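Local structure of glycerate dehydrogenase (Bacillus sp. 5mfcol3.1, 6P2I) at residues 41-46 and 61-66; 142-147 and 191-196. The protein reduces acyclic imino acids, such as those released by a partner oxidase, and binds NADPH in a Rossmann-type domain of the D-2-hydroxyacid dehydrogenase family. All coordinates share one frame; numbering follows the deposited sequence.

Interaction 1. Residues 41-46 and 61-66; sequences RLSSTD and EKISRL
Ser-43 OG has three hydrogen-bond partners: the backbone Ser-64 N donates to it at 3.2 Å, a water bridging to Lys-62 O donates to it as well, and the third is Ile-39 O, one turn back in its own helix. With OG anti to the carbonyl carbon (chi1 -60°), the hydroxyl can serve its helix and the facing segment together. A second water joins Ser-43 O to Ser-64 OG.

Beyond Ser-64 the chain makes a classic gamma turn at Arg-65, closed by Leu-66 N on Ser-64 O. From this turn Arg-65 runs out extended, CG anti to the backbone N (chi1 178°), and meets Asp-46 side-on: NE binds Asp-46 OD1 at 3.0 Å and NH2 binds Asp-46 OD2 at the same length. Both oxygens lie near the guanidinium plane, yet the nitrogens approach from above the carboxylate, the two planes being turned 52° apart. Ser-44 O sits over a guanidinium face, 3.2 Å from Arg-65 NH1 but at an angle too poor for a hydrogen bond. Asp-46 OD2 also takes Lys-2 N, so an alanine here would probably leave the Arg-65 charge without its mate and that amide without its side-chain acceptor.

Beneath the polar layer, Leu-42 spreads its two methyls: CD1 meets Ile-63 CD1 at 3.7 Å, while CD2 touches Leu-66 CD2. Leu-66 CB presses on Leu-42 O at 3.3 Å.

The contact joins the end of helix 35-43 to the link between helix 57-60 and strand 68-71, where both segments lead into neighbouring parallel strands; Leu-42 and Leu-66 rest on Ala-48 of strand 47-50, and Asp-46 pairs through its backbone with Lys-2 and Lys-67.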
ATOM      1  N   ARG A  41      23.668 -24.282  25.882  1.00 25.23           N
ATOM      2  CA  ARG A  41      24.324 -23.471  24.864  1.00 24.27           C
ATOM      3  C   ARG A  41      24.711 -22.117  25.424  1.00 26.60           C
ATOM      4  O   ARG A  41      25.808 -21.618  25.148  1.00 29.01           O
ATOM      5  CB  ARG A  41      23.419 -23.310  23.642  1.00 26.01           C
ATOM      6  CG  ARG A  41      23.187 -24.612  22.903  1.00 27.81           C
ATOM      7  CD  ARG A  41      21.983 -24.534  21.978  1.00 25.33           C
ATOM      8  NE  ARG A  41      21.692 -25.857  21.426  1.00 29.40           N
ATOM      9  CZ  ARG A  41      20.820 -26.085  20.448  1.00 25.60           C
ATOM     10  NH1 ARG A  41      20.145 -25.074  19.889  1.00 26.08           N
ATOM     11  NH2 ARG A  41      20.627 -27.329  20.020  1.00 28.73           N
ATOM     12  N   LEU A  42      23.826 -21.515  26.224  1.00 26.07           N
ATOM     13  CA  LEU A  42      24.145 -20.226  26.825  1.00 29.64           C
ATOM     14  C   LEU A  42      25.312 -20.336  27.801  1.00 28.74           C
ATOM     15  O   LEU A  42      26.112 -19.401  27.911  1.00 29.61           O
ATOM     16  CB  LEU A  42      22.909 -19.654  27.523  1.00 27.14           C
ATOM     17  CG  LEU A  42      21.826 -19.193  26.534  1.00 23.75           C
ATOM     18  CD1 LEU A  42      20.466 -19.072  27.227  1.00 29.04           C
ATOM     19  CD2 LEU A  42      22.201 -17.878  25.843  1.00 22.32           C
ATOM     20  N   SER A  43      25.430 -21.458  28.500  1.00 29.02           N
ATOM     21  CA  SER A  43      26.492 -21.628  29.484  1.00 28.16           C
ATOM     22  C   SER A  43      27.811 -22.103  28.886  1.00 30.51           C
ATOM     23  O   SER A  43      28.808 -22.192  29.617  1.00 33.89           O
ATOM     24  CB  SER A  43      26.050 -22.615  30.569  1.00 30.85           C
ATOM     25  OG  SER A  43      24.886 -22.156  31.230  1.00 37.31           O
ATOM     26  N   SER A  44      27.848 -22.397  27.587  0.55 29.50           N
ATOM     27  CA  SER A  44      29.049 -22.896  26.934  0.55 29.46           C
ATOM     28  C   SER A  44      29.696 -21.846  26.041  0.55 28.71           C
ATOM     29  O   SER A  44      30.565 -22.175  25.228  0.55 27.63           O
ATOM     30  CB  SER A  44      28.722 -24.156  26.133  0.55 29.36           C
ATOM     31  OG  SER A  44      28.162 -25.150  26.979  0.55 32.42           O
ATOM     32  N   THR A  45      29.296 -20.585  26.185  1.00 25.08           N
ATOM     33  CA  THR A  45      29.716 -19.540  25.274  1.00 27.63           C
ATOM     34  C   THR A  45      29.990 -18.266  26.063  1.00 29.09           C
ATOM     35  O   THR A  45      29.533 -18.096  27.197  1.00 28.48           O
ATOM     36  CB  THR A  45      28.649 -19.322  24.184  1.00 26.81           C
ATOM     37  OG1 THR A  45      29.211 -18.592  23.087  1.00 26.52           O
ATOM     38  CG2 THR A  45      27.428 -18.569  24.726  1.00 24.53           C
ATOM     39  N   ASP A  46      30.761 -17.372  25.450  1.00 25.46           N
ATOM     40  CA  ASP A  46      31.022 -16.078  26.055  1.00 24.92           C
ATOM     41  C   ASP A  46      30.091 -15.000  25.522  1.00 24.81           C
ATOM     42  O   ASP A  46      29.590 -14.178  26.297  1.00 27.39           O
ATOM     43  CB  ASP A  46      32.478 -15.683  25.815  1.00 27.15           C
ATOM     44  CG  ASP A  46      33.437 -16.745  26.283  1.00 29.02           C
ATOM     45  OD1 ASP A  46      33.495 -16.991  27.510  1.00 29.37           O
ATOM     46  OD2 ASP A  46      34.095 -17.367  25.419  1.00 30.83           O
ATOM     47  N   GLU A  61      19.324 -17.943  36.173  1.00 38.00           N
ATOM     48  CA  GLU A  61      19.938 -18.363  37.425  1.00 38.90           C
ATOM     49  C   GLU A  61      20.783 -19.620  37.256  1.00 40.53           C
ATOM     50  O   GLU A  61      21.693 -19.852  38.059  1.00 41.09           O
ATOM     51  CB  GLU A  61      18.855 -18.572  38.480  1.00 42.65           C
ATOM     52  CG  GLU A  61      18.014 -17.324  38.714  1.00 56.89           C
ATOM     53  CD  GLU A  61      17.037 -17.457  39.865  1.00 72.74           C
ATOM     54  OE1 GLU A  61      16.433 -18.540  40.018  1.00 77.80           O
ATOM     55  OE2 GLU A  61      16.879 -16.473  40.620  1.00 79.57           O
ATOM     56  N   LYS A  62      20.525 -20.418  36.220  1.00 40.83           N
ATOM     57  CA  LYS A  62      21.281 -21.639  35.963  1.00 35.34           C
ATOM     58  C   LYS A  62      22.414 -21.445  34.964  1.00 38.51           C
ATOM     59  O   LYS A  62      23.158 -22.393  34.698  1.00 37.82           O
ATOM     60  CB  LYS A  62      20.340 -22.740  35.468  1.00 40.18           C
ATOM     61  CG  LYS A  62      19.289 -23.163  36.491  1.00 45.86           C
ATOM     62  CD  LYS A  62      18.196 -24.013  35.857  1.00 51.00           C
ATOM     63  CE  LYS A  62      17.133 -24.385  36.878  1.00 62.99           C
ATOM     64  NZ  LYS A  62      15.958 -25.050  36.248  1.00 67.28           N
ATOM     65  N   ILE A  63      22.564 -20.253  34.412  1.00 33.60           N
ATOM     66  CA  ILE A  63      23.564 -19.972  33.390  1.00 33.60           C
ATOM     67  C   ILE A  63      24.887 -19.606  34.051  1.00 38.95           C
ATOM     68  O   ILE A  63      24.921 -18.915  35.075  1.00 42.66           O
ATOM     69  CB  ILE A  63      23.070 -18.845  32.462  1.00 32.91           C
ATOM     70  CG1 ILE A  63      21.915 -19.352  31.598  1.00 32.76           C
ATOM     71  CG2 ILE A  63      24.205 -18.303  31.584  1.00 30.23           C
ATOM     72  CD1 ILE A  63      21.281 -18.288  30.730  1.00 31.16           C
ATOM     73  N   SER A  64      25.982 -20.079  33.462  1.00 32.15           N
ATOM     74  CA  SER A  64      27.319 -19.653  33.835  1.00 31.06           C
ATOM     75  C   SER A  64      28.071 -19.232  32.579  1.00 34.41           C
ATOM     76  O   SER A  64      27.585 -19.394  31.456  1.00 31.00           O
ATOM     77  CB  SER A  64      28.075 -20.770  34.582  1.00 39.02           C
ATOM     78  OG  SER A  64      28.266 -21.897  33.743  1.00 40.48           O
ATOM     79  N   ARG A  65      29.252 -18.645  32.800  1.00 38.64           N
ATOM     80  CA  ARG A  65      30.207 -18.237  31.766  1.00 33.82           C
ATOM     81  C   ARG A  65      29.731 -17.067  30.909  1.00 34.18           C
ATOM     82  O   ARG A  65      30.487 -16.111  30.702  1.00 32.66           O
ATOM     83  CB  ARG A  65      30.566 -19.419  30.864  1.00 32.50           C
ATOM     84  CG  ARG A  65      31.517 -19.046  29.746  1.00 31.68           C
ATOM     85  CD  ARG A  65      31.965 -20.259  28.952  1.00 30.87           C
ATOM     86  NE  ARG A  65      32.783 -19.887  27.800  1.00 27.15           N
ATOM     87  CZ  ARG A  65      33.324 -20.763  26.960  1.00 38.05           C
ATOM     88  NH1 ARG A  65      33.126 -22.063  27.143  1.00 38.26           N
ATOM     89  NH2 ARG A  65      34.062 -20.344  25.939  1.00 34.81           N
ATOM     90  N   LEU A  66      28.494 -17.134  30.415  1.00 29.06           N
ATOM     91  CA  LEU A  66      27.966 -16.130  29.489  1.00 26.63           C
ATOM     92  C   LEU A  66      28.177 -14.709  30.004  1.00 27.99           C
ATOM     93  O   LEU A  66      27.861 -14.401  31.153  1.00 28.28           O
ATOM     94  CB  LEU A  66      26.470 -16.382  29.267  1.00 22.84           C
ATOM     95  CG  LEU A  66      25.758 -15.418  28.312  1.00 24.05           C
ATOM     96  CD1 LEU A  66      26.322 -15.575  26.911  1.00 27.27           C
ATOM     97  CD2 LEU A  66      24.261 -15.670  28.345  1.00 27.53           C
TER
HETATM   98  O   HOH W   1      29.760 -22.975  31.933  1.00 46.31           O
HETATM   99  O   HOH W   2      31.881 -23.670  29.451  1.00 46.85           O
HETATM  100  O   HOH W   3      24.910 -24.026  33.284  1.00 52.23           O
HETATM  101  O   HOH W   4      32.773 -15.455  29.408  1.00 42.47           O

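Interaction 2. Residues 142-147 and 191-196; sequences DKTIGL and KKSDII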
ATOM      1  N   ASP A 142      -4.269  14.091   3.735  1.00 23.99           N
ATOM      2  CA  ASP A 142      -4.956  15.031   4.621  1.00 26.42           C
ATOM      3  C   ASP A 142      -5.637  14.344   5.798  1.00 27.18           C
ATOM      4  O   ASP A 142      -6.282  15.037   6.606  1.00 30.60           O
ATOM      5  CB  ASP A 142      -5.988  15.906   3.882  1.00 28.52           C
ATOM      6  CG  ASP A 142      -5.336  16.976   3.034  1.00 41.44           C
ATOM      7  OD1 ASP A 142      -4.184  17.352   3.342  1.00 38.19           O
ATOM      8  OD2 ASP A 142      -5.976  17.441   2.066  1.00 49.04           O
ATOM      9  N   LYS A 143      -5.512  13.024   5.940  1.00 22.58           N
ATOM     10  CA  LYS A 143      -6.069  12.355   7.104  1.00 19.25           C
ATOM     11  C   LYS A 143      -5.087  12.435   8.263  1.00 24.85           C
ATOM     12  O   LYS A 143      -3.911  12.761   8.097  1.00 24.93           O
ATOM     13  CB  LYS A 143      -6.387  10.892   6.796  1.00 21.27           C
ATOM     14  CG  LYS A 143      -7.366  10.723   5.635  1.00 25.39           C
ATOM     15  CD  LYS A 143      -8.740  11.254   5.993  1.00 27.34           C
ATOM     16  CE  LYS A 143      -9.698  11.120   4.815  1.00 34.29           C
ATOM     17  NZ  LYS A 143      -9.160  11.803   3.601  1.00 28.21           N
ATOM     18  N   THR A 144      -5.583  12.119   9.451  1.00 21.42           N
ATOM     19  CA  THR A 144      -4.763  12.132  10.654  1.00 20.93           C
ATOM     20  C   THR A 144      -4.324  10.712  10.968  1.00 21.92           C
ATOM     21  O   THR A 144      -5.165   9.819  11.125  1.00 22.12           O
ATOM     22  CB  THR A 144      -5.528  12.715  11.837  1.00 23.39           C
ATOM     23  OG1 THR A 144      -5.809  14.096  11.589  1.00 27.66           O
ATOM     24  CG2 THR A 144      -4.684  12.585  13.122  1.00 21.22           C
ATOM     25  N   ILE A 145      -3.014  10.504  11.056  1.00 18.39           N
ATOM     26  CA  ILE A 145      -2.460   9.226  11.489  1.00 16.59           C
ATOM     27  C   ILE A 145      -1.893   9.408  12.888  1.00 21.01           C
ATOM     28  O   ILE A 145      -1.157  10.368  13.144  1.00 21.15           O
ATOM     29  CB  ILE A 145      -1.396   8.697  10.513  1.00 21.21           C
ATOM     30  CG1 ILE A 145      -0.849   7.360  11.017  1.00 20.52           C
ATOM     31  CG2 ILE A 145      -0.270   9.707  10.293  1.00 20.63           C
ATOM     32  CD1 ILE A 145      -0.030   6.603   9.971  1.00 19.96           C
ATOM     33  N   GLY A 146      -2.248   8.494  13.789  1.00 20.90           N
ATOM     34  CA  GLY A 146      -1.805   8.566  15.167  1.00 20.84           C
ATOM     35  C   GLY A 146      -0.849   7.428  15.454  1.00 22.79           C
ATOM     36  O   GLY A 146      -1.176   6.254  15.238  1.00 23.05           O
ATOM     37  N   LEU A 147       0.346   7.769  15.909  1.00 20.51           N
ATOM     38  CA  LEU A 147       1.427   6.807  16.104  1.00 19.46           C
ATOM     39  C   LEU A 147       1.599   6.585  17.600  1.00 20.72           C
ATOM     40  O   LEU A 147       1.989   7.503  18.329  1.00 22.56           O
ATOM     41  CB  LEU A 147       2.709   7.319  15.450  1.00 18.92           C
ATOM     42  CG  LEU A 147       2.560   7.712  13.971  1.00 20.33           C
ATOM     43  CD1 LEU A 147       3.832   8.369  13.423  1.00 20.65           C
ATOM     44  CD2 LEU A 147       2.189   6.490  13.143  1.00 22.76           C
ATOM     45  N   LYS A 191      -9.379   9.176  19.730  1.00 27.25           N
ATOM     46  CA  LYS A 191     -10.556   9.905  19.269  1.00 30.38           C
ATOM     47  C   LYS A 191     -10.319  10.563  17.916  1.00 31.79           C
ATOM     48  O   LYS A 191     -11.228  10.609  17.078  1.00 29.20           O
ATOM     49  CB  LYS A 191     -10.955  10.968  20.291  1.00 27.55           C
ATOM     50  CG  LYS A 191     -11.641  10.452  21.543  1.00 34.66           C
ATOM     51  CD  LYS A 191     -11.891  11.603  22.505  1.00 39.14           C
ATOM     52  CE  LYS A 191     -12.605  11.152  23.765  1.00 49.46           C
ATOM     53  NZ  LYS A 191     -12.543  12.199  24.827  1.00 57.41           N
ATOM     54  N   LYS A 192      -9.118  11.095  17.686  1.00 28.10           N
ATOM     55  CA  LYS A 192      -8.902  11.989  16.553  1.00 28.25           C
ATOM     56  C   LYS A 192      -8.272  11.312  15.341  1.00 27.62           C
ATOM     57  O   LYS A 192      -8.321  11.885  14.247  1.00 29.12           O
ATOM     58  CB  LYS A 192      -8.016  13.171  16.968  1.00 30.05           C
ATOM     59  CG  LYS A 192      -8.578  14.034  18.099  1.00 32.77           C
ATOM     60  CD  LYS A 192      -9.861  14.733  17.702  1.00 51.10           C
ATOM     61  CE  LYS A 192      -9.809  16.215  18.063  1.00 63.10           C
ATOM     62  NZ  LYS A 192      -9.466  16.448  19.495  1.00 68.02           N
ATOM     63  N   SER A 193      -7.696  10.122  15.492  1.00 24.54           N
ATOM     64  CA  SER A 193      -6.962   9.509  14.392  1.00 22.66           C
ATOM     65  C   SER A 193      -7.897   8.839  13.397  1.00 28.16           C
ATOM     66  O   SER A 193      -8.826   8.120  13.773  1.00 27.69           O
ATOM     67  CB  SER A 193      -5.962   8.471  14.904  1.00 24.40           C
ATOM     68  OG  SER A 193      -5.027   9.054  15.793  1.00 24.24           O
ATOM     69  N   ASP A 194      -7.634   9.071  12.116  1.00 23.64           N
ATOM     70  CA  ASP A 194      -8.262   8.274  11.073  1.00 24.30           C
ATOM     71  C   ASP A 194      -7.555   6.943  10.912  1.00 23.20           C
ATOM     72  O   ASP A 194      -8.186   5.935  10.562  1.00 24.92           O
ATOM     73  CB  ASP A 194      -8.244   9.057   9.767  1.00 25.12           C
ATOM     74  CG  ASP A 194      -8.971  10.362   9.896  1.00 23.34           C
ATOM     75  OD1 ASP A 194     -10.170  10.309  10.236  1.00 27.12           O
ATOM     76  OD2 ASP A 194      -8.369  11.445   9.684  1.00 26.19           O
ATOM     77  N   ILE A 195      -6.248   6.941  11.152  1.00 20.97           N
ATOM     78  CA  ILE A 195      -5.403   5.762  11.063  1.00 21.92           C
ATOM     79  C   ILE A 195      -4.581   5.706  12.344  1.00 20.33           C
ATOM     80  O   ILE A 195      -4.030   6.727  12.772  1.00 22.71           O
ATOM     81  CB  ILE A 195      -4.487   5.822   9.825  1.00 23.08           C
ATOM     82  CG1 ILE A 195      -5.331   5.927   8.542  1.00 24.11           C
ATOM     83  CG2 ILE A 195      -3.561   4.611   9.785  1.00 20.02           C
ATOM     84  CD1 ILE A 195      -4.774   6.877   7.493  1.00 23.93           C
ATOM     85  N   ILE A 196      -4.532   4.538  12.978  1.00 20.12           N
ATOM     86  CA  ILE A 196      -3.757   4.350  14.197  1.00 19.43           C
ATOM     87  C   ILE A 196      -2.744   3.258  13.920  1.00 19.89           C
ATOM     88  O   ILE A 196      -3.105   2.202  13.392  1.00 22.10           O
ATOM     89  CB  ILE A 196      -4.648   3.967  15.391  1.00 18.55           C
ATOM     90  CG1 ILE A 196      -5.649   5.076  15.692  1.00 21.92           C
ATOM     91  CG2 ILE A 196      -3.784   3.633  16.622  1.00 22.20           C
ATOM     92  CD1 ILE A 196      -6.877   4.628  16.467  1.00 27.59           C
TER
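Backbone hydrogen bonds tie Thr-144 and Gly-146 to Asp-194 and Ile-195, and the strands run in parallel register, Ile-145 opposite Ile-195 and Gly-146 opposite Ile-196. Thr-144 O takes two donors: Ile-195 N at 3.1 Å, lying in the carbonyl plane, and Asp-194 N at 2.8 Å, tilted from that plane and more bent. Gly-146 N then gives a short bond of 2.7 Å to Ile-195 O, the same oxygen that receives the CA-H of Ile-145.

One side chain adds a polar bond. With CG anti to the carbonyl carbon (chi1 -59°), the Asp-194 carboxylate is carried across to strand 144-148, where OD2 accepts Thr-144 N at 2.9 Å through the anti lone pair in an almost straight bond (178°). Its OD1 is held by a salt bridge to Lys-219. Lys-143 packs its aliphatic part across this carboxylate, CB lying 3.5 Å from Asp-194 OD2, but its amine turns off to Glu-139 O and to Glu-281 of the second subunit.

Apolar and steric contacts lie on both faces of the sheet. Ile-145 and Ile-195 share one face, CG1 of the former 4.1 Å from CG2 of the latter, and both touch Met-166; helix 152-163 covers Ile-145 there. On the other face Ser-193 OG, bonded to Leu-189 O, comes 3.3 Å from Gly-146 CA, so near that a CB on Gly-146 would clash with it; this close approach depends on glycine.

Strand 144-148, which leads into what is probably the glycine-rich, cofactor-binding turn, is thus paired with strand 195-198 at the sheet centre, as in Rossmann folds. The Asp-194 carboxylate takes up the Thr-144 amide one residue before the first bridged pair, and the lysine salt bridge would be expected to temper its charge.

How the interactions relate
Each contact lies where a helix gives way to a strand of a parallel sheet, but the sheets differ: interaction 1 belongs to the five-stranded one and interaction 2 to the seven-stranded, cofactor-binding one. They sit on opposite sides of the chain's centre, with centres about 46 Å apart. Interaction 1 involves connecting segments rather than paired strands, so side-chain charge and bridging waters do much of the work at the surface. In interaction 2 main-chain bonds between adjacent strands dominate and more of the touching residues are buried. Both use an aspartate to bind backbone amides and a basic side chain, though only 142-147 reaches the second subunit.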